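Long-range contacts in succinate dehydrogenase subunit A (Mycolicibacterium smegmatis MC2 51, PDB 6LUM), which probably oxidises succinate to fumarate as the FAD-carrying flavoprotein subunit of succinate dehydrogenase, passing electrons on toward the iron-sulfur subunit: residues I112-F117 and R131-A136; G231-D236 and M553-G558; R470-L475 and E538-R543. All blocks are in the same frame, centred on the assembly; numbering follows the deposited sequence.

Contact 1: residues I112-F117 and R131-A136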
loop_
_atom_site.group_PDB
_atom_site.type_symbol
_atom_site.label_atom_id
_atom_site.label_comp_id
_atom_site.label_asym_id
_atom_site.label_seq_id
_atom_site.Cartn_x
_atom_site.Cartn_y
_atom_site.Cartn_z
ATOM N N ILE D 112 -27.808 21.011 -0.465
ATOM C CA ILE D 112 -27.650 21.479 0.917
ATOM C C ILE D 112 -28.901 22.252 1.302
ATOM O O ILE D 112 -29.322 23.160 0.583
ATOM C CB ILE D 112 -26.413 22.375 1.136
ATOM C CG1 ILE D 112 -25.112 21.581 1.225
ATOM C CG2 ILE D 112 -26.569 23.187 2.394
ATOM C CD1 ILE D 112 -23.876 22.431 1.164
ATOM N N ASP D 113 -29.474 21.942 2.452
ATOM C CA ASP D 113 -30.644 22.663 2.919
ATOM C C ASP D 113 -30.212 23.888 3.703
ATOM O O ASP D 113 -29.174 23.887 4.367
ATOM C CB ASP D 113 -31.520 21.766 3.788
ATOM C CG ASP D 113 -32.840 22.407 4.136
ATOM O OD1 ASP D 113 -33.207 23.399 3.479
ATOM O OD2 ASP D 113 -33.513 21.921 5.066
ATOM N N GLN D 114 -31.015 24.943 3.618
ATOM C CA GLN D 114 -30.732 26.196 4.293
ATOM C C GLN D 114 -31.964 26.648 5.055
ATOM O O GLN D 114 -33.078 26.197 4.791
ATOM C CB GLN D 114 -30.306 27.272 3.305
ATOM C CG GLN D 114 -29.338 26.772 2.280
ATOM C CD GLN D 114 -28.480 27.867 1.733
ATOM O OE1 GLN D 114 -28.750 29.043 1.952
ATOM N NE2 GLN D 114 -27.433 27.494 1.021
ATOM N N ARG D 115 -31.756 27.543 6.014
ATOM C CA ARG D 115 -32.859 28.041 6.817
ATOM C C ARG D 115 -32.627 29.503 7.159
ATOM O O ARG D 115 -31.514 30.022 7.044
ATOM C CB ARG D 115 -33.040 27.226 8.096
ATOM C CG ARG D 115 -31.980 27.483 9.133
ATOM C CD ARG D 115 -32.006 26.425 10.218
ATOM N NE ARG D 115 -31.127 26.774 11.329
ATOM C CZ ARG D 115 -30.702 25.913 12.244
ATOM N NH1 ARG D 115 -31.072 24.643 12.186
ATOM N NH2 ARG D 115 -29.906 26.323 13.218
ATOM N N ARG D 116 -33.705 30.159 7.578
ATOM C CA ARG D 116 -33.661 31.574 7.906
ATOM C C ARG D 116 -33.160 31.773 9.325
ATOM O O ARG D 116 -33.315 30.908 10.189
ATOM C CB ARG D 116 -35.040 32.211 7.753
ATOM C CG ARG D 116 -36.077 31.658 8.701
ATOM C CD ARG D 116 -37.398 32.374 8.537
ATOM N NE ARG D 116 -37.643 32.743 7.149
ATOM C CZ ARG D 116 -38.763 33.313 6.715
ATOM N NH1 ARG D 116 -39.745 33.581 7.564
ATOM N NH2 ARG D 116 -38.899 33.619 5.431
ATOM N N PHE D 117 -32.558 32.934 9.565
ATOM C CA PHE D 117 -31.896 33.171 10.834
ATOM C C PHE D 117 -31.787 34.665 11.086
ATOM O O PHE D 117 -31.422 35.423 10.189
ATOM C CB PHE D 117 -30.502 32.535 10.851
ATOM C CG PHE D 117 -29.813 32.633 12.172
ATOM C CD1 PHE D 117 -29.972 31.645 13.122
ATOM C CD2 PHE D 117 -29.018 33.717 12.472
ATOM C CE1 PHE D 117 -29.349 31.735 14.338
ATOM C CE2 PHE D 117 -28.396 33.815 13.687
ATOM C CZ PHE D 117 -28.560 32.821 14.623
ATOM N N ARG D 131 -30.378 32.082 4.591
ATOM C CA ARG D 131 -28.969 31.892 4.277
ATOM C C ARG D 131 -28.340 30.709 4.999
ATOM O O ARG D 131 -27.527 29.994 4.408
ATOM C CB ARG D 131 -28.178 33.148 4.628
ATOM C CG ARG D 131 -28.195 34.185 3.563
ATOM C CD ARG D 131 -26.953 35.019 3.595
ATOM N NE ARG D 131 -27.012 36.030 2.556
ATOM C CZ ARG D 131 -27.657 37.179 2.684
ATOM N NH1 ARG D 131 -28.287 37.464 3.813
ATOM N NH2 ARG D 131 -27.670 38.043 1.684
ATOM N N ALA D 132 -28.700 30.491 6.264
ATOM C CA ALA D 132 -27.857 29.713 7.166
ATOM C C ALA D 132 -27.902 28.232 6.829
ATOM O O ALA D 132 -28.965 27.611 6.883
ATOM C CB ALA D 132 -28.295 29.938 8.607
ATOM N N CYS D 133 -26.751 27.671 6.464
ATOM C CA CYS D 133 -26.599 26.232 6.400
ATOM C C CYS D 133 -26.563 25.660 7.813
ATOM O O CYS D 133 -26.378 26.376 8.797
ATOM C CB CYS D 133 -25.317 25.865 5.666
ATOM S SG CYS D 133 -25.227 26.467 3.995
ATOM N N TYR D 134 -26.726 24.350 7.911
ATOM C CA TYR D 134 -26.700 23.702 9.214
ATOM C C TYR D 134 -26.542 22.210 8.993
ATOM O O TYR D 134 -26.661 21.710 7.873
ATOM C CB TYR D 134 -27.954 24.014 10.034
ATOM C CG TYR D 134 -29.250 23.526 9.440
ATOM C CD1 TYR D 134 -29.742 24.058 8.264
ATOM C CD2 TYR D 134 -29.993 22.546 10.068
ATOM C CE1 TYR D 134 -30.923 23.614 7.724
ATOM C CE2 TYR D 134 -31.179 22.102 9.536
ATOM C CZ TYR D 134 -31.638 22.637 8.365
ATOM O OH TYR D 134 -32.822 22.191 7.835
ATOM N N ALA D 135 -26.244 21.508 10.078
ATOM C CA ALA D 135 -26.124 20.061 10.077
ATOM C C ALA D 135 -27.175 19.388 10.933
ATOM O O ALA D 135 -27.686 18.332 10.568
ATOM C CB ALA D 135 -24.738 19.644 10.568
ATOM N N ALA D 136 -27.485 19.974 12.075
ATOM C CA ALA D 136 -28.474 19.456 13.001
ATOM C C ALA D 136 -28.681 20.532 14.044
ATOM O O ALA D 136 -28.406 21.705 13.790
ATOM C CB ALA D 136 -28.031 18.143 13.633
#

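Contact 2: residues G231-D236 and M553-G558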
loop_
_atom_site.group_PDB
_atom_site.type_symbol
_atom_site.label_atom_id
_atom_site.label_comp_id
_atom_site.label_asym_id
_atom_site.label_seq_id
_atom_site.Cartn_x
_atom_site.Cartn_y
_atom_site.Cartn_z
ATOM N N GLY D 231 4.010 43.593 24.602
ATOM C CA GLY D 231 4.080 44.970 24.175
ATOM C C GLY D 231 3.290 45.285 22.927
ATOM O O GLY D 231 3.167 46.461 22.577
ATOM N N LEU D 232 2.767 44.275 22.243
ATOM C CA LEU D 232 1.930 44.492 21.082
ATOM C C LEU D 232 0.565 45.016 21.522
ATOM O O LEU D 232 0.198 44.902 22.690
ATOM C CB LEU D 232 1.795 43.193 20.298
ATOM C CG LEU D 232 3.125 42.498 20.029
ATOM C CD1 LEU D 232 2.928 41.080 19.555
ATOM C CD2 LEU D 232 3.892 43.279 19.009
ATOM N N PRO D 233 -0.202 45.611 20.614
ATOM C CA PRO D 233 -1.465 46.239 21.002
ATOM C C PRO D 233 -2.647 45.276 20.967
ATOM O O PRO D 233 -2.577 44.176 20.421
ATOM C CB PRO D 233 -1.629 47.322 19.938
ATOM C CG PRO D 233 -1.039 46.729 18.757
ATOM C CD PRO D 233 0.120 45.904 19.210
ATOM N N LEU D 234 -3.748 45.723 21.564
ATOM C CA LEU D 234 -5.018 45.014 21.503
ATOM C C LEU D 234 -6.092 45.986 21.051
ATOM O O LEU D 234 -6.131 47.127 21.507
ATOM C CB LEU D 234 -5.403 44.414 22.850
ATOM C CG LEU D 234 -4.774 43.085 23.245
ATOM C CD1 LEU D 234 -5.506 42.526 24.416
ATOM C CD2 LEU D 234 -4.812 42.122 22.108
ATOM N N GLU D 235 -6.973 45.527 20.174
ATOM C CA GLU D 235 -7.867 46.405 19.436
ATOM C C GLU D 235 -9.316 46.138 19.810
ATOM O O GLU D 235 -9.758 44.989 19.789
ATOM C CB GLU D 235 -7.673 46.211 17.935
ATOM C CG GLU D 235 -8.386 47.219 17.076
ATOM C CD GLU D 235 -8.586 46.738 15.659
ATOM O OE1 GLU D 235 -7.596 46.381 14.994
ATOM O OE2 GLU D 235 -9.743 46.714 15.202
ATOM N N ASP D 236 -10.044 47.199 20.152
ATOM C CA ASP D 236 -11.501 47.156 20.288
ATOM C C ASP D 236 -11.959 46.162 21.348
ATOM O O ASP D 236 -12.851 45.352 21.115
ATOM C CB ASP D 236 -12.154 46.827 18.947
ATOM C CG ASP D 236 -12.705 48.041 18.251
ATOM O OD1 ASP D 236 -12.793 49.106 18.895
ATOM O OD2 ASP D 236 -13.059 47.926 17.058
ATOM N N MET D 553 -6.961 51.160 20.213
ATOM C CA MET D 553 -5.831 50.257 20.363
ATOM C C MET D 553 -5.136 50.560 21.677
ATOM O O MET D 553 -4.929 51.725 22.017
ATOM C CB MET D 553 -4.869 50.388 19.187
ATOM C CG MET D 553 -5.532 50.099 17.866
ATOM S SD MET D 553 -4.379 49.850 16.523
ATOM C CE MET D 553 -3.688 48.282 16.985
ATOM N N ALA D 554 -4.801 49.518 22.424
ATOM C CA ALA D 554 -4.238 49.662 23.754
ATOM C C ALA D 554 -2.869 49.011 23.796
ATOM O O ALA D 554 -2.699 47.885 23.312
ATOM C CB ALA D 554 -5.154 49.039 24.800
ATOM N N TYR D 555 -1.900 49.726 24.368
ATOM C CA TYR D 555 -0.541 49.248 24.560
ATOM C C TYR D 555 -0.217 49.235 26.045
ATOM O O TYR D 555 -0.564 50.170 26.772
ATOM C CB TYR D 555 0.483 50.131 23.848
ATOM C CG TYR D 555 0.253 50.347 22.378
ATOM C CD1 TYR D 555 -0.625 51.314 21.931
ATOM C CD2 TYR D 555 0.939 49.605 21.436
ATOM C CE1 TYR D 555 -0.828 51.521 20.599
ATOM C CE2 TYR D 555 0.742 49.808 20.099
ATOM C CZ TYR D 555 -0.145 50.767 19.685
ATOM O OH TYR D 555 -0.348 50.977 18.345
ATOM N N LYS D 556 0.461 48.186 26.486
ATOM C CA LYS D 556 0.894 48.068 27.868
ATOM C C LYS D 556 2.269 48.695 28.023
ATOM O O LYS D 556 3.136 48.531 27.162
ATOM C CB LYS D 556 0.936 46.603 28.290
ATOM C CG LYS D 556 1.118 46.376 29.769
ATOM C CD LYS D 556 1.479 44.934 30.031
ATOM C CE LYS D 556 1.480 44.629 31.505
ATOM N NZ LYS D 556 0.116 44.729 32.069
ATOM N N GLN D 557 2.472 49.414 29.125
ATOM C CA GLN D 557 3.713 50.161 29.291
ATOM C C GLN D 557 4.766 49.369 30.057
ATOM O O GLN D 557 5.844 49.086 29.528
ATOM C CB GLN D 557 3.427 51.493 29.987
ATOM C CG GLN D 557 2.379 52.335 29.285
ATOM C CD GLN D 557 2.869 52.944 27.988
ATOM O OE1 GLN D 557 3.169 52.240 27.027
ATOM N NE2 GLN D 557 2.945 54.264 27.955
ATOM N N GLY D 558 4.468 48.996 31.293
ATOM C CA GLY D 558 5.419 48.295 32.133
ATOM C C GLY D 558 5.543 46.824 31.802
ATOM O O GLY D 558 5.354 46.398 30.658
#

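Contact 3: residues R470-L475 and E538-R543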
loop_
_atom_site.group_PDB
_atom_site.type_symbol
_atom_site.label_atom_id
_atom_site.label_comp_id
_atom_site.label_asym_id
_atom_site.label_seq_id
_atom_site.Cartn_x
_atom_site.Cartn_y
_atom_site.Cartn_z
ATOM N N ARG D 470 -23.203 50.627 31.061
ATOM C CA ARG D 470 -21.999 51.143 31.688
ATOM C C ARG D 470 -22.165 52.625 31.961
ATOM O O ARG D 470 -22.895 53.316 31.251
ATOM C CB ARG D 470 -20.775 50.908 30.807
ATOM C CG ARG D 470 -20.661 49.490 30.337
ATOM C CD ARG D 470 -19.686 49.342 29.222
ATOM N NE ARG D 470 -19.998 48.173 28.420
ATOM C CZ ARG D 470 -19.086 47.369 27.899
ATOM N NH1 ARG D 470 -17.807 47.600 28.105
ATOM N NH2 ARG D 470 -19.452 46.326 27.181
ATOM N N THR D 471 -21.504 53.105 33.003
ATOM C CA THR D 471 -21.530 54.506 33.378
ATOM C C THR D 471 -20.117 54.903 33.787
ATOM O O THR D 471 -19.253 54.050 34.006
ATOM C CB THR D 471 -22.540 54.743 34.507
ATOM O OG1 THR D 471 -23.762 54.072 34.190
ATOM C CG2 THR D 471 -22.846 56.214 34.668
ATOM N N GLU D 472 -19.867 56.205 33.901
ATOM C CA GLU D 472 -18.537 56.635 34.308
ATOM C C GLU D 472 -18.244 56.236 35.746
ATOM O O GLU D 472 -17.148 55.756 36.049
ATOM C CB GLU D 472 -18.385 58.140 34.132
ATOM C CG GLU D 472 -16.991 58.629 34.464
ATOM C CD GLU D 472 -16.577 59.821 33.635
ATOM O OE1 GLU D 472 -17.106 59.986 32.519
ATOM O OE2 GLU D 472 -15.714 60.593 34.099
ATOM N N GLU D 473 -19.214 56.408 36.645
ATOM C CA GLU D 473 -18.981 56.060 38.042
ATOM C C GLU D 473 -18.807 54.559 38.217
ATOM O O GLU D 473 -17.947 54.117 38.986
ATOM C CB GLU D 473 -20.122 56.569 38.913
ATOM C CG GLU D 473 -20.192 58.077 39.006
ATOM C CD GLU D 473 -20.952 58.693 37.855
ATOM O OE1 GLU D 473 -21.506 57.933 37.037
ATOM O OE2 GLU D 473 -20.989 59.938 37.763
ATOM N N THR D 474 -19.595 53.759 37.500
ATOM C CA THR D 474 -19.441 52.316 37.614
ATOM C C THR D 474 -18.112 51.861 37.039
ATOM O O THR D 474 -17.458 50.980 37.603
ATOM C CB THR D 474 -20.581 51.597 36.912
ATOM O OG1 THR D 474 -20.461 51.787 35.502
ATOM C CG2 THR D 474 -21.906 52.147 37.372
ATOM N N LEU D 475 -17.688 52.447 35.920
ATOM C CA LEU D 475 -16.409 52.047 35.351
ATOM C C LEU D 475 -15.244 52.463 36.239
ATOM O O LEU D 475 -14.264 51.723 36.357
ATOM C CB LEU D 475 -16.262 52.620 33.949
ATOM C CG LEU D 475 -17.111 51.896 32.911
ATOM C CD1 LEU D 475 -17.129 52.665 31.629
ATOM C CD2 LEU D 475 -16.589 50.507 32.678
ATOM N N GLU D 538 -24.972 54.757 29.585
ATOM C CA GLU D 538 -26.069 55.611 30.016
ATOM C C GLU D 538 -25.664 57.072 30.100
ATOM O O GLU D 538 -26.538 57.942 30.145
ATOM C CB GLU D 538 -26.590 55.158 31.375
ATOM C CG GLU D 538 -26.966 53.700 31.444
ATOM C CD GLU D 538 -27.445 53.299 32.822
ATOM O OE1 GLU D 538 -26.637 52.750 33.598
ATOM O OE2 GLU D 538 -28.630 53.539 33.133
ATOM N N ASP D 539 -24.366 57.362 30.137
ATOM C CA ASP D 539 -23.933 58.748 30.236
ATOM C C ASP D 539 -24.002 59.459 28.890
ATOM O O ASP D 539 -24.279 60.663 28.840
ATOM C CB ASP D 539 -22.518 58.805 30.804
ATOM C CG ASP D 539 -22.244 60.089 31.549
ATOM O OD1 ASP D 539 -23.057 61.029 31.434
ATOM O OD2 ASP D 539 -21.223 60.155 32.262
ATOM N N TYR D 540 -23.760 58.741 27.795
ATOM C CA TYR D 540 -23.775 59.314 26.449
ATOM C C TYR D 540 -24.508 58.359 25.525
ATOM O O TYR D 540 -23.891 57.590 24.780
ATOM C CB TYR D 540 -22.357 59.581 25.952
ATOM C CG TYR D 540 -21.519 60.350 26.935
ATOM C CD1 TYR D 540 -21.754 61.692 27.170
ATOM C CD2 TYR D 540 -20.498 59.736 27.630
ATOM C CE1 TYR D 540 -20.994 62.399 28.068
ATOM C CE2 TYR D 540 -19.732 60.434 28.528
ATOM C CZ TYR D 540 -19.985 61.765 28.745
ATOM O OH TYR D 540 -19.224 62.468 29.646
ATOM N N PRO D 541 -25.832 58.380 25.545
ATOM C CA PRO D 541 -26.626 57.363 24.841
ATOM C C PRO D 541 -26.991 57.756 23.410
ATOM O O PRO D 541 -28.166 57.823 23.045
ATOM C CB PRO D 541 -27.861 57.252 25.737
ATOM C CG PRO D 541 -28.050 58.653 26.242
ATOM C CD PRO D 541 -26.688 59.310 26.298
ATOM N N ASN D 542 -25.979 58.013 22.585
ATOM C CA ASN D 542 -26.205 58.237 21.158
ATOM C C ASN D 542 -24.884 58.141 20.413
ATOM O O ASN D 542 -23.866 58.660 20.878
ATOM C CB ASN D 542 -26.889 59.585 20.897
ATOM C CG ASN D 542 -26.142 60.755 21.493
ATOM O OD1 ASN D 542 -25.072 60.603 22.076
ATOM N ND2 ASN D 542 -26.710 61.943 21.345
ATOM N N ARG D 543 -24.903 57.475 19.266
ATOM C CA ARG D 543 -23.684 57.212 18.515
ATOM C C ARG D 543 -23.060 58.510 18.016
ATOM O O ARG D 543 -23.743 59.358 17.439
ATOM C CB ARG D 543 -24.006 56.282 17.349
ATOM C CG ARG D 543 -22.811 55.780 16.597
ATOM C CD ARG D 543 -23.241 54.785 15.544
ATOM N NE ARG D 543 -24.127 55.398 14.563
ATOM C CZ ARG D 543 -24.739 54.741 13.585
ATOM N NH1 ARG D 543 -24.561 53.439 13.437
ATOM N NH2 ARG D 543 -25.529 55.393 12.751
#

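Contact 1: residues I112-F117 and R131-A136
One face of the Y134 ring carries R115, whose CD sits 3.9 Å from the ring centroid in a CH-pi contact, while the backbone C of Q114 lies at the ring edge, near its plane. The guanidinium follows over the same ring, turned 34° from it, and its CZ is 4.4 Å from the centroid, an off-centre cation-pi pair; Y134 CB lies over one guanidinium face, toward its rim. R115 reaches this place because its CG stands between the backbone N and the carbonyl carbon (chi1 73°) and the chain then runs extended to NE. The backbones form a classic beta bulge between two short, weakly bonded antiparallel strands, R131 and A132 both lying opposite R115. Two bonds define the R115/A132 pair: R115 N to A132 O at 2.9 Å and A132 N to R115 O at 3.0 Å. Strand 132-133 also bonds through C133 to M51, as the middle strand of a small antiparallel sheet. R131 turns its side chain from the contact to a salt bridge with D61. On the side of the sheet with R115, A132 CB meets F117 CB at 4.1 Å; on the other, C133 SG packs against I112 CG2 at 3.9 Å. At its far end the Y134 ring is held by a polar bond: OH donates to D113 OD2 over 2.9 Å, meeting that oxygen from 53° out of the carboxylate plane.

Contact 2: residues G231-D236 and M553-G558
G231, the positive-phi residue of a Schellman motif ending helix 223-229, sets its O 4.0 Å from CD2 of Y555, at the ring edge. L232 turns back to V227 of that helix. P233 then packs alongside two side chains: its CB lies over one face of the Y555 ring, 3.8 Å from the centroid and 26° off the normal, and its CG meets M553 CE at 3.5 Å. The bend of M553 at chi3 (70°) carries CE alongside the proline. L234 forms a hydrogen-bonded antiparallel pair with A554: L234 N to A554 O is 3.0 Å, in the carbonyl plane, and A554 N to L234 O is 2.9 Å. In the next, non-hydrogen-bonded pair, the side chains of E235 and M553 cross, CG to CG at 4.1 Å, and the E235 carboxylate continues to a salt bridge with K570. Shortening Y555 to an alanine here would probably open a gap over P233 CB and leave R566, its cation-pi partner on the neighbouring strand, without an aromatic mate. Two backbone bonds and a proline laid on an aromatic face thus join the FAD-binding and C-terminal family regions, with the buried carboxylate of E235 answered by K570 of the third strand.

Contact 3: residues R470-L475 and E538-R543
A single backbone hydrogen bond joins the two segments: E538 N donates to R470 O over 3.0 Å, with an N-H...O angle of 149° and the donor nearly in line with the carbonyl. It ties the loop 538-543 to R470, two residues before helix 472-488.

The other polar approaches across the contact are looser. T471 OG1 comes within 3.2 Å of E538 OE1, but the angle is poor and no bond is counted. E538 is extended beyond CG, which carries OE1 up to the threonine hydroxyl, the two side chains crossing, and its side chain also touches F469.

Two carboxylates come near each other at the helix start. E472 OE1 and D539 OD2 are 4.1 Å apart, their planes turned 59°, and E472 CB is 4.0 Å from the same OD2. With CG anti to the backbone N (chi1 -177°), E472 bends at chi2 on its way to the aspartate. R537 forms long, weak ion pairs with both acids, which together with the helix N-terminus would probably temper their repulsion.

The helix start itself has T471 at the N-cap, though its side chain makes no capping bond. T471 O accepts the first-turn bond from L475 N at 2.9 Å and also T474 OG1 at 3.0 Å, both from the same face of the carbonyl plane. This helix is packed on helix 503-527 in the C-terminal family region, L475 touching V522 and L526.

Within the loop, D539 CG lies 3.9 Å above the plane of the Y540 ring, toward its rim, and Y540 O accepts a hydrogen bond from S531 OG.

In the fold
None of the three contacts touches another. Contact 1 closes within the FAD-binding region before contact 2 opens, and their centres, about 39 Å apart, lie on opposite sides of the chain's centre. Contact 2 joins the FAD-binding and C-terminal regions and encloses contact 3 in its long loop; these two are the nearest pair, about 23 Å between centres and about 9 Å between nearest atoms. Contact 3 is about 38 Å from contact 1, centre to centre. Relative to the cofactor, the F117 side chain of contact 1 comes within about 6 Å of FAD, whereas the L234 side chain of contact 2 is about 13 Å away. Contact 1 also meets subunit B, where I112 packs on E157 of that chain.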